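PDB 3K4U: binding component of ABC transporter from Wolinella succinogenes, which binds lysine and is probably the extracellular solute-binding receptor of an ABC importer for amino acids. Local coordinates for residues Leu34-Met42 with Phe202-Ile213; Gly92-Glu102 with Gly177-Leu186. All blocks are in the same frame, centred on the assembly; numbering follows the deposited sequence.

Interaction 1. Residues Leu34-Met42 with Phe202-Ile213; sequences LAREMAKAM and FLNWLNHFLAQI
Selenomethionine 42 (Met42, selenium in place of sulfur) lies across a face of the Trp205 indole, a Met-aromatic contact in which SE stands 4.7 Å from the centroid of the six-membered ring and 20° off its normal. Beyond CG the Met42 chain is extended (chi2 -175°), which lays it along the indole and sets CE over the rim near Trp205 CZ3 and at the edge of the Phe202 ring, 3.8 Å from Phe202 CE1. The other indole face carries Phe209 CB, so Trp205 is sandwiched, while Ala41 CB and Met38 CG close on its rim, the latter 3.7 Å from Trp205 CZ3. Trp205 NE1 hydrogen-bonds to Gln76 O of a second subunit. Met38, also a selenomethionine, has its CG over one face of the Phe209 ring, offset toward the rim, and Glu37 CB meets that ring at its edge, 4.0 Å from Phe209 CZ. At the far end Leu34 CD1 and Ile213 CD1 touch at 4.2 Å. With an alanine in place of Trp205, Met42 SE would probably lose its ring, a gap would open between Met42 and Phe209, and Gln76 O its donor would lose. Aromatic side chains filling the interface agree with a wide axial separation of 11.4 Å; the axes run at 114°. This is helix-on-helix packing within one lobe of a two-lobed periplasmic-binding-protein fold, joining helix 30-41 to helix 200-216.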
loop_
_atom_site.group_PDB
_atom_site.type_symbol
_atom_site.label_atom_id
_atom_site.label_comp_id
_atom_site.label_asym_id
_atom_site.label_seq_id
_atom_site.Cartn_x
_atom_site.Cartn_y
_atom_site.Cartn_z
ATOM N N LEU E 34 -2.443 -32.291 -6.630
ATOM C CA LEU E 34 -1.328 -31.383 -6.826
ATOM C C LEU E 34 -0.288 -32.071 -7.651
ATOM O O LEU E 34 0.186 -31.541 -8.676
ATOM C CB LEU E 34 -0.722 -30.976 -5.471
ATOM C CG LEU E 34 -1.052 -29.629 -4.792
ATOM C CD1 LEU E 34 -2.235 -28.926 -5.396
ATOM C CD2 LEU E 34 -1.205 -29.761 -3.285
ATOM N N ALA E 35 0.071 -33.259 -7.188
ATOM C CA ALA E 35 1.044 -34.125 -7.870
ATOM C C ALA E 35 0.612 -34.415 -9.291
ATOM O O ALA E 35 1.443 -34.534 -10.189
ATOM C CB ALA E 35 1.219 -35.409 -7.100
ATOM N N ARG E 36 -0.696 -34.495 -9.498
ATOM C CA ARG E 36 -1.251 -34.706 -10.839
ATOM C C ARG E 36 -1.039 -33.451 -11.692
ATOM O O ARG E 36 -0.604 -33.557 -12.836
ATOM C CB ARG E 36 -2.725 -35.164 -10.762
ATOM C CG ARG E 36 -3.336 -35.609 -12.082
ATOM C CD ARG E 36 -4.671 -36.390 -11.898
ATOM N NE ARG E 36 -4.454 -37.823 -11.688
ATOM C CZ ARG E 36 -4.672 -38.464 -10.543
ATOM N NH1 ARG E 36 -5.149 -37.817 -9.483
ATOM N NH2 ARG E 36 -4.429 -39.765 -10.455
ATOM N N GLU E 37 -1.319 -32.274 -11.137
ATOM C CA GLU E 37 -1.133 -30.985 -11.863
ATOM C C GLU E 37 0.321 -30.766 -12.231
ATOM O O GLU E 37 0.657 -30.451 -13.362
ATOM C CB GLU E 37 -1.598 -29.771 -11.031
ATOM C CG GLU E 37 -3.119 -29.552 -10.956
ATOM C CD GLU E 37 -3.751 -29.161 -12.294
ATOM O OE1 GLU E 37 -3.072 -28.516 -13.141
ATOM O OE2 GLU E 37 -4.931 -29.505 -12.509
HETATM N N MSE E 38 1.173 -30.917 -11.228
HETATM C CA MSE E 38 2.570 -30.770 -11.405
HETATM C C MSE E 38 3.060 -31.670 -12.535
HETATM O O MSE E 38 3.834 -31.230 -13.380
HETATM C CB MSE E 38 3.245 -31.076 -10.091
HETATM C CG MSE E 38 4.692 -30.793 -10.106
HETATM SE SE MSE E 38 5.617 -31.478 -8.544
HETATM C CE MSE E 38 4.628 -30.508 -7.150
ATOM N N ALA E 39 2.607 -32.920 -12.589
ATOM C CA ALA E 39 3.148 -33.819 -13.624
ATOM C C ALA E 39 2.740 -33.413 -15.036
ATOM O O ALA E 39 3.566 -33.451 -15.957
ATOM C CB ALA E 39 2.809 -35.244 -13.342
ATOM N N LYS E 40 1.479 -33.013 -15.202
ATOM C CA LYS E 40 0.968 -32.434 -16.468
ATOM C C LYS E 40 1.810 -31.233 -16.915
ATOM O O LYS E 40 2.344 -31.216 -18.023
ATOM C CB LYS E 40 -0.492 -32.005 -16.302
ATOM C CG LYS E 40 -1.484 -32.548 -17.303
ATOM C CD LYS E 40 -1.897 -31.480 -18.310
ATOM C CE LYS E 40 -1.261 -31.701 -19.714
ATOM N NZ LYS E 40 -2.059 -32.653 -20.602
ATOM N N ALA E 41 1.947 -30.242 -16.039
ATOM C CA ALA E 41 2.764 -29.058 -16.308
ATOM C C ALA E 41 4.197 -29.367 -16.790
ATOM O O ALA E 41 4.734 -28.664 -17.656
ATOM C CB ALA E 41 2.781 -28.153 -15.078
HETATM N N MSE E 42 4.807 -30.408 -16.233
HETATM C CA MSE E 42 6.117 -30.876 -16.711
HETATM C C MSE E 42 6.040 -31.790 -17.942
HETATM O O MSE E 42 7.092 -32.202 -18.444
HETATM C CB MSE E 42 6.892 -31.657 -15.644
HETATM C CG MSE E 42 6.843 -31.127 -14.240
HETATM SE SE MSE E 42 8.033 -32.233 -13.156
HETATM C CE MSE E 42 7.427 -31.801 -11.378
ATOM N N PHE E 202 15.372 -27.264 -9.996
ATOM C CA PHE E 202 14.112 -27.906 -9.830
ATOM C C PHE E 202 13.308 -27.111 -8.816
ATOM O O PHE E 202 12.128 -26.915 -9.018
ATOM C CB PHE E 202 14.332 -29.364 -9.411
ATOM C CG PHE E 202 13.078 -30.174 -9.308
ATOM C CD1 PHE E 202 12.050 -29.981 -10.175
ATOM C CD2 PHE E 202 12.958 -31.159 -8.338
ATOM C CE1 PHE E 202 10.904 -30.750 -10.105
ATOM C CE2 PHE E 202 11.777 -31.937 -8.232
ATOM C CZ PHE E 202 10.748 -31.730 -9.133
ATOM N N LEU E 203 13.953 -26.690 -7.718
ATOM C CA LEU E 203 13.445 -25.607 -6.832
ATOM C C LEU E 203 12.935 -24.389 -7.574
ATOM O O LEU E 203 11.802 -23.954 -7.347
ATOM C CB LEU E 203 14.547 -25.108 -5.933
ATOM C CG LEU E 203 14.632 -25.700 -4.556
ATOM C CD1 LEU E 203 15.834 -25.106 -3.876
ATOM C CD2 LEU E 203 13.357 -25.282 -3.932
ATOM N N ASN E 204 13.746 -23.824 -8.467
ATOM C CA ASN E 204 13.245 -22.722 -9.269
ATOM C C ASN E 204 11.938 -23.127 -9.871
ATOM O O ASN E 204 10.963 -22.412 -9.728
ATOM C CB ASN E 204 14.203 -22.336 -10.389
ATOM C CG ASN E 204 13.877 -20.995 -10.970
ATOM O OD1 ASN E 204 13.596 -20.847 -12.165
ATOM N ND2 ASN E 204 13.904 -19.994 -10.119
ATOM N N TRP E 205 11.895 -24.302 -10.514
ATOM C CA TRP E 205 10.692 -24.743 -11.247
ATOM C C TRP E 205 9.514 -24.898 -10.329
ATOM O O TRP E 205 8.419 -24.412 -10.619
ATOM C CB TRP E 205 10.918 -26.041 -12.006
ATOM C CG TRP E 205 9.797 -26.304 -12.969
ATOM C CD1 TRP E 205 9.749 -25.914 -14.254
ATOM C CD2 TRP E 205 8.569 -26.986 -12.701
ATOM N NE1 TRP E 205 8.542 -26.282 -14.806
ATOM C CE2 TRP E 205 7.820 -26.970 -13.869
ATOM C CE3 TRP E 205 8.033 -27.612 -11.569
ATOM C CZ2 TRP E 205 6.549 -27.533 -13.957
ATOM C CZ3 TRP E 205 6.772 -28.207 -11.652
ATOM C CH2 TRP E 205 6.036 -28.145 -12.837
ATOM N N LEU E 206 9.722 -25.566 -9.210
ATOM C CA LEU E 206 8.623 -25.776 -8.288
ATOM C C LEU E 206 8.048 -24.483 -7.731
ATOM O O LEU E 206 6.832 -24.299 -7.728
ATOM C CB LEU E 206 9.053 -26.654 -7.136
ATOM C CG LEU E 206 9.181 -28.155 -7.308
ATOM C CD1 LEU E 206 8.547 -28.511 -8.598
ATOM C CD2 LEU E 206 10.610 -28.469 -7.303
ATOM N N ASN E 207 8.927 -23.589 -7.260
ATOM C CA ASN E 207 8.515 -22.304 -6.677
ATOM C C ASN E 207 7.661 -21.521 -7.667
ATOM O O ASN E 207 6.625 -20.956 -7.302
ATOM C CB ASN E 207 9.743 -21.509 -6.293
ATOM C CG ASN E 207 10.337 -21.942 -4.954
ATOM O OD1 ASN E 207 9.660 -22.530 -4.115
ATOM N ND2 ASN E 207 11.607 -21.647 -4.752
ATOM N N HIS E 208 8.045 -21.538 -8.939
ATOM C CA HIS E 208 7.233 -20.837 -9.914
ATOM C C HIS E 208 5.924 -21.572 -10.272
ATOM O O HIS E 208 4.935 -20.923 -10.618
ATOM C CB HIS E 208 8.031 -20.538 -11.171
ATOM C CG HIS E 208 8.966 -19.394 -11.021
ATOM N ND1 HIS E 208 10.331 -19.539 -11.117
ATOM C CD2 HIS E 208 8.736 -18.078 -10.770
ATOM C CE1 HIS E 208 10.900 -18.355 -10.944
ATOM N NE2 HIS E 208 9.955 -17.454 -10.729
ATOM N N PHE E 209 5.930 -22.907 -10.184
ATOM C CA PHE E 209 4.719 -23.717 -10.386
ATOM C C PHE E 209 3.752 -23.451 -9.253
ATOM O O PHE E 209 2.539 -23.298 -9.483
ATOM C CB PHE E 209 5.047 -25.232 -10.505
ATOM C CG PHE E 209 3.869 -26.132 -10.225
ATOM C CD1 PHE E 209 2.881 -26.330 -11.179
ATOM C CD2 PHE E 209 3.746 -26.766 -9.008
ATOM C CE1 PHE E 209 1.757 -27.133 -10.910
ATOM C CE2 PHE E 209 2.616 -27.580 -8.740
ATOM C CZ PHE E 209 1.622 -27.746 -9.693
ATOM N N LEU E 210 4.289 -23.352 -8.036
ATOM C CA LEU E 210 3.460 -22.987 -6.866
ATOM C C LEU E 210 2.838 -21.611 -7.010
ATOM O O LEU E 210 1.651 -21.449 -6.757
ATOM C CB LEU E 210 4.236 -23.074 -5.568
ATOM C CG LEU E 210 3.445 -22.918 -4.274
ATOM C CD1 LEU E 210 2.271 -23.888 -4.191
ATOM C CD2 LEU E 210 4.349 -23.124 -3.063
ATOM N N ALA E 211 3.625 -20.626 -7.446
ATOM C CA ALA E 211 3.086 -19.274 -7.662
ATOM C C ALA E 211 1.975 -19.300 -8.721
ATOM O O ALA E 211 0.959 -18.635 -8.549
ATOM C CB ALA E 211 4.169 -18.357 -8.076
ATOM N N GLN E 212 2.167 -20.086 -9.792
ATOM C CA GLN E 212 1.157 -20.239 -10.862
ATOM C C GLN E 212 -0.197 -20.771 -10.411
ATOM O O GLN E 212 -1.241 -20.306 -10.867
ATOM C CB GLN E 212 1.664 -21.124 -12.000
ATOM C CG GLN E 212 1.977 -20.366 -13.284
ATOM C CD GLN E 212 0.728 -19.970 -14.082
ATOM O OE1 GLN E 212 0.804 -19.124 -14.963
ATOM N NE2 GLN E 212 -0.399 -20.600 -13.797
ATOM N N ILE E 213 -0.192 -21.751 -9.517
ATOM C CA ILE E 213 -1.469 -22.346 -9.132
ATOM C C ILE E 213 -2.199 -21.578 -8.051
ATOM O O ILE E 213 -3.441 -21.627 -7.979
ATOM C CB ILE E 213 -1.386 -23.856 -8.900
ATOM C CG1 ILE E 213 -0.370 -24.208 -7.833
ATOM C CG2 ILE E 213 -0.909 -24.484 -10.186
ATOM C CD1 ILE E 213 -0.760 -25.364 -6.998
#

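Interaction 2. Residues Gly92-Glu102 with Gly177-Leu186; sequences GQSLLVKKGLE and GYLVHLDTSL
Backbone hydrogen bonds tie Leu95 to Leu182 and Val97 to Val180 as hydrogen-bonded pairs of two antiparallel strands, alternating with the non-hydrogen-bonded pairs Leu96-His181 and Lys98-Leu179. Each of the two bonded pairs is closed in both directions, for example by Leu95 N to Leu182 O at 3.1 Å and Val180 N to Val97 O at 2.8 Å. Past the end of strand 179-182, Leu186 N still reaches Gln93 O at 2.9 Å.

Side-chain polar contacts are weaker and gather at His181. Its CG lies anti to the backbone N (chi1 -173°), which brings the ring edge back along its partner strand; ND1 makes a long, weak but nearly straight bond (175°) to Leu95 O at 3.4 Å, an acceptor already used by Leu182 N. Ser94 CB sits at the same ring's edge, Asp183 CB lies over one face, and Ser94 OG bonds weakly to Leu182 O.

Apolar contacts lie mainly on the face bearing Leu95, Val97, Val180 and Leu182, where Val97 CG1 meets Leu182 CD1 at 4.1 Å. A type II turn from Lys98 to Leu101, with Gly100 at phi 79°, returns the chain so that Glu102 CG reaches Val180 CG1 at 4.2 Å. On the opposite face Leu96 CD2 lies against His181 CB, and Leu96 CB against Leu179 CD2.

Strand 89-98 lies between strands 179-182 and 159-163, its Ser94 and Leu96 bonding through the backbone to Phe162 and Phe160. Helix 164-175 packs through Asn167 on Leu96 and His181, and helix 145-154 through Val152 and Leu153 on Leu179.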
loop_
_atom_site.group_PDB
_atom_site.type_symbol
_atom_site.label_atom_id
_atom_site.label_comp_id
_atom_site.label_asym_id
_atom_site.label_seq_id
_atom_site.Cartn_x
_atom_site.Cartn_y
_atom_site.Cartn_z
ATOM N N GLY E 92 -1.710 -25.940 11.723
ATOM C CA GLY E 92 -1.311 -26.049 13.133
ATOM C C GLY E 92 -1.870 -27.295 13.790
ATOM O O GLY E 92 -2.788 -27.936 13.268
ATOM N N GLN E 93 -1.313 -27.662 14.931
ATOM C CA GLN E 93 -1.882 -28.772 15.677
ATOM C C GLN E 93 -3.139 -28.402 16.446
ATOM O O GLN E 93 -3.249 -27.306 16.987
ATOM C CB GLN E 93 -0.851 -29.390 16.613
ATOM C CG GLN E 93 -0.461 -30.785 16.212
ATOM C CD GLN E 93 0.469 -30.784 15.058
ATOM O OE1 GLN E 93 0.067 -30.598 13.917
ATOM N NE2 GLN E 93 1.745 -30.973 15.338
ATOM N N SER E 94 -4.089 -29.321 16.462
ATOM C CA SER E 94 -5.340 -29.146 17.156
ATOM C C SER E 94 -5.587 -30.369 18.006
ATOM O O SER E 94 -4.778 -31.293 18.031
ATOM C CB SER E 94 -6.472 -29.019 16.158
ATOM O OG SER E 94 -6.864 -27.681 15.995
ATOM N N LEU E 95 -6.707 -30.357 18.720
ATOM C CA LEU E 95 -7.069 -31.430 19.624
ATOM C C LEU E 95 -8.457 -32.015 19.303
ATOM O O LEU E 95 -9.418 -31.279 19.027
ATOM C CB LEU E 95 -6.974 -30.952 21.066
ATOM C CG LEU E 95 -5.675 -30.259 21.508
ATOM C CD1 LEU E 95 -5.763 -29.849 22.963
ATOM C CD2 LEU E 95 -4.432 -31.128 21.283
ATOM N N LEU E 96 -8.545 -33.344 19.303
ATOM C CA LEU E 96 -9.839 -33.992 19.306
ATOM C C LEU E 96 -10.009 -34.639 20.671
ATOM O O LEU E 96 -9.135 -35.394 21.093
ATOM C CB LEU E 96 -9.941 -35.030 18.192
ATOM C CG LEU E 96 -9.963 -34.600 16.723
ATOM C CD1 LEU E 96 -10.201 -35.840 15.859
ATOM C CD2 LEU E 96 -11.004 -33.516 16.436
ATOM N N VAL E 97 -11.117 -34.329 21.360
ATOM C CA VAL E 97 -11.381 -34.822 22.738
ATOM C C VAL E 97 -12.695 -35.609 22.823
ATOM O O VAL E 97 -13.555 -35.486 21.949
ATOM C CB VAL E 97 -11.367 -33.641 23.795
ATOM C CG1 VAL E 97 -10.139 -32.726 23.595
ATOM C CG2 VAL E 97 -12.658 -32.804 23.748
ATOM N N LYS E 98 -12.851 -36.419 23.866
ATOM C CA LYS E 98 -14.126 -37.106 24.120
ATOM C C LYS E 98 -15.168 -36.101 24.611
ATOM O O LYS E 98 -14.812 -35.061 25.177
ATOM C CB LYS E 98 -13.961 -38.220 25.157
ATOM C CG LYS E 98 -14.533 -39.596 24.723
ATOM C CD LYS E 98 -16.075 -39.683 24.745
ATOM C CE LYS E 98 -16.619 -40.635 23.657
ATOM N NZ LYS E 98 -16.218 -42.064 23.856
ATOM N N LYS E 99 -16.447 -36.418 24.397
ATOM C CA LYS E 99 -17.565 -35.546 24.787
ATOM C C LYS E 99 -17.467 -34.944 26.199
ATOM O O LYS E 99 -16.960 -35.573 27.135
ATOM C CB LYS E 99 -18.914 -36.259 24.599
ATOM C CG LYS E 99 -19.574 -35.998 23.238
ATOM C CD LYS E 99 -21.075 -35.700 23.377
ATOM C CE LYS E 99 -21.636 -35.044 22.110
ATOM N NZ LYS E 99 -21.100 -33.672 21.859
ATOM N N GLY E 100 -17.941 -33.709 26.337
ATOM C CA GLY E 100 -17.982 -33.035 27.639
ATOM C C GLY E 100 -16.641 -32.467 28.076
ATOM O O GLY E 100 -16.586 -31.375 28.657
ATOM N N LEU E 101 -15.560 -33.185 27.773
ATOM C CA LEU E 101 -14.230 -32.836 28.267
ATOM C C LEU E 101 -13.731 -31.457 27.813
ATOM O O LEU E 101 -12.680 -30.992 28.264
ATOM C CB LEU E 101 -13.221 -33.923 27.881
ATOM C CG LEU E 101 -12.071 -34.126 28.870
ATOM C CD1 LEU E 101 -12.554 -34.864 30.113
ATOM C CD2 LEU E 101 -10.936 -34.878 28.206
ATOM N N GLU E 102 -14.495 -30.807 26.937
ATOM C CA GLU E 102 -14.152 -29.479 26.430
ATOM C C GLU E 102 -14.784 -28.343 27.262
ATOM O O GLU E 102 -14.339 -27.191 27.191
ATOM C CB GLU E 102 -14.525 -29.369 24.938
ATOM C CG GLU E 102 -15.946 -28.875 24.611
ATOM C CD GLU E 102 -17.085 -29.865 24.925
ATOM O OE1 GLU E 102 -16.860 -30.991 25.433
ATOM O OE2 GLU E 102 -18.240 -29.490 24.650
ATOM N N GLY E 177 -20.544 -36.987 16.049
ATOM C CA GLY E 177 -21.383 -37.352 17.183
ATOM C C GLY E 177 -20.644 -37.686 18.476
ATOM O O GLY E 177 -21.218 -37.566 19.553
ATOM N N TYR E 178 -19.379 -38.096 18.392
ATOM C CA TYR E 178 -18.723 -38.719 19.547
ATOM C C TYR E 178 -17.590 -37.915 20.167
ATOM O O TYR E 178 -17.371 -37.981 21.370
ATOM C CB TYR E 178 -18.227 -40.126 19.191
ATOM C CG TYR E 178 -19.237 -40.950 18.426
ATOM C CD1 TYR E 178 -19.986 -41.941 19.062
ATOM C CD2 TYR E 178 -19.460 -40.724 17.058
ATOM C CE1 TYR E 178 -20.919 -42.703 18.353
ATOM C CE2 TYR E 178 -20.393 -41.471 16.342
ATOM C CZ TYR E 178 -21.116 -42.461 16.994
ATOM O OH TYR E 178 -22.035 -43.204 16.285
ATOM N N LEU E 179 -16.862 -37.168 19.346
ATOM C CA LEU E 179 -15.751 -36.350 19.824
ATOM C C LEU E 179 -16.056 -34.873 19.633
ATOM O O LEU E 179 -17.093 -34.518 19.041
ATOM C CB LEU E 179 -14.472 -36.722 19.078
ATOM C CG LEU E 179 -13.579 -37.877 19.559
ATOM C CD1 LEU E 179 -14.361 -39.074 20.071
ATOM C CD2 LEU E 179 -12.672 -38.282 18.419
ATOM N N VAL E 180 -15.176 -34.015 20.162
ATOM C CA VAL E 180 -15.276 -32.572 19.925
ATOM C C VAL E 180 -13.918 -31.949 19.627
ATOM O O VAL E 180 -12.944 -32.161 20.361
ATOM C CB VAL E 180 -15.962 -31.810 21.068
ATOM C CG1 VAL E 180 -16.070 -30.320 20.711
ATOM C CG2 VAL E 180 -17.342 -32.377 21.335
ATOM N N HIS E 181 -13.893 -31.176 18.544
ATOM C CA HIS E 181 -12.715 -30.525 17.991
ATOM C C HIS E 181 -12.358 -29.216 18.714
ATOM O O HIS E 181 -13.014 -28.177 18.514
ATOM C CB HIS E 181 -13.022 -30.237 16.517
ATOM C CG HIS E 181 -11.868 -29.716 15.724
ATOM N ND1 HIS E 181 -10.554 -29.892 16.104
ATOM C CD2 HIS E 181 -11.833 -29.076 14.531
ATOM C CE1 HIS E 181 -9.758 -29.363 15.192
ATOM N NE2 HIS E 181 -10.508 -28.871 14.221
ATOM N N LEU E 182 -11.326 -29.258 19.554
ATOM C CA LEU E 182 -10.752 -28.022 20.082
ATOM C C LEU E 182 -9.793 -27.450 19.039
ATOM O O LEU E 182 -8.630 -27.881 18.930
ATOM C CB LEU E 182 -10.086 -28.250 21.437
ATOM C CG LEU E 182 -11.120 -28.221 22.567
ATOM C CD1 LEU E 182 -10.490 -28.614 23.890
ATOM C CD2 LEU E 182 -11.795 -26.829 22.672
ATOM N N ASP E 183 -10.290 -26.488 18.260
ATOM C CA ASP E 183 -9.610 -26.116 17.028
ATOM C C ASP E 183 -8.646 -24.929 17.112
ATOM O O ASP E 183 -8.162 -24.444 16.073
ATOM C CB ASP E 183 -10.589 -25.978 15.857
ATOM C CG ASP E 183 -11.608 -24.871 16.058
ATOM O OD1 ASP E 183 -11.245 -23.759 16.503
ATOM O OD2 ASP E 183 -12.788 -25.119 15.732
ATOM N N THR E 184 -8.338 -24.474 18.323
ATOM C CA THR E 184 -7.277 -23.492 18.427
ATOM C C THR E 184 -5.995 -24.156 17.930
ATOM O O THR E 184 -5.679 -25.264 18.315
ATOM C CB THR E 184 -7.098 -22.929 19.858
ATOM O OG1 THR E 184 -8.384 -22.708 20.447
ATOM C CG2 THR E 184 -6.328 -21.613 19.825
ATOM N N SER E 185 -5.302 -23.459 17.033
ATOM C CA SER E 185 -4.019 -23.864 16.479
ATOM C C SER E 185 -2.933 -23.700 17.523
ATOM O O SER E 185 -2.837 -22.630 18.128
ATOM C CB SER E 185 -3.699 -22.960 15.286
ATOM O OG SER E 185 -2.332 -23.078 14.891
ATOM N N LEU E 186 -2.100 -24.719 17.738
ATOM C CA LEU E 186 -1.071 -24.602 18.789
ATOM C C LEU E 186 0.379 -24.541 18.299
ATOM O O LEU E 186 1.299 -24.320 19.100
ATOM C CB LEU E 186 -1.234 -25.697 19.833
ATOM C CG LEU E 186 -2.678 -26.098 20.198
ATOM C CD1 LEU E 186 -2.703 -27.220 21.204
ATOM C CD2 LEU E 186 -3.475 -24.925 20.702
#

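Overall arrangement
Interactions 1 and 2 lie on opposite sides of the chain's centre, their own centres 35 Å apart and their nearest atoms about 15 Å apart, so neither touches the other. This fits the two-lobed architecture of the family, with one contact in each lobe and the bound lysine in the cleft. Both stand outside the first shell of the ligand: the side chain of Leu34 is about 13 Å from the lysine, that of Gln93 about 6 Å. The second contact is the more closely linked to the pocket, since Ser94 pairs through its backbone with Phe162, a pocket residue. Along the sequence, both segments of interaction 2 fall between those of interaction 1.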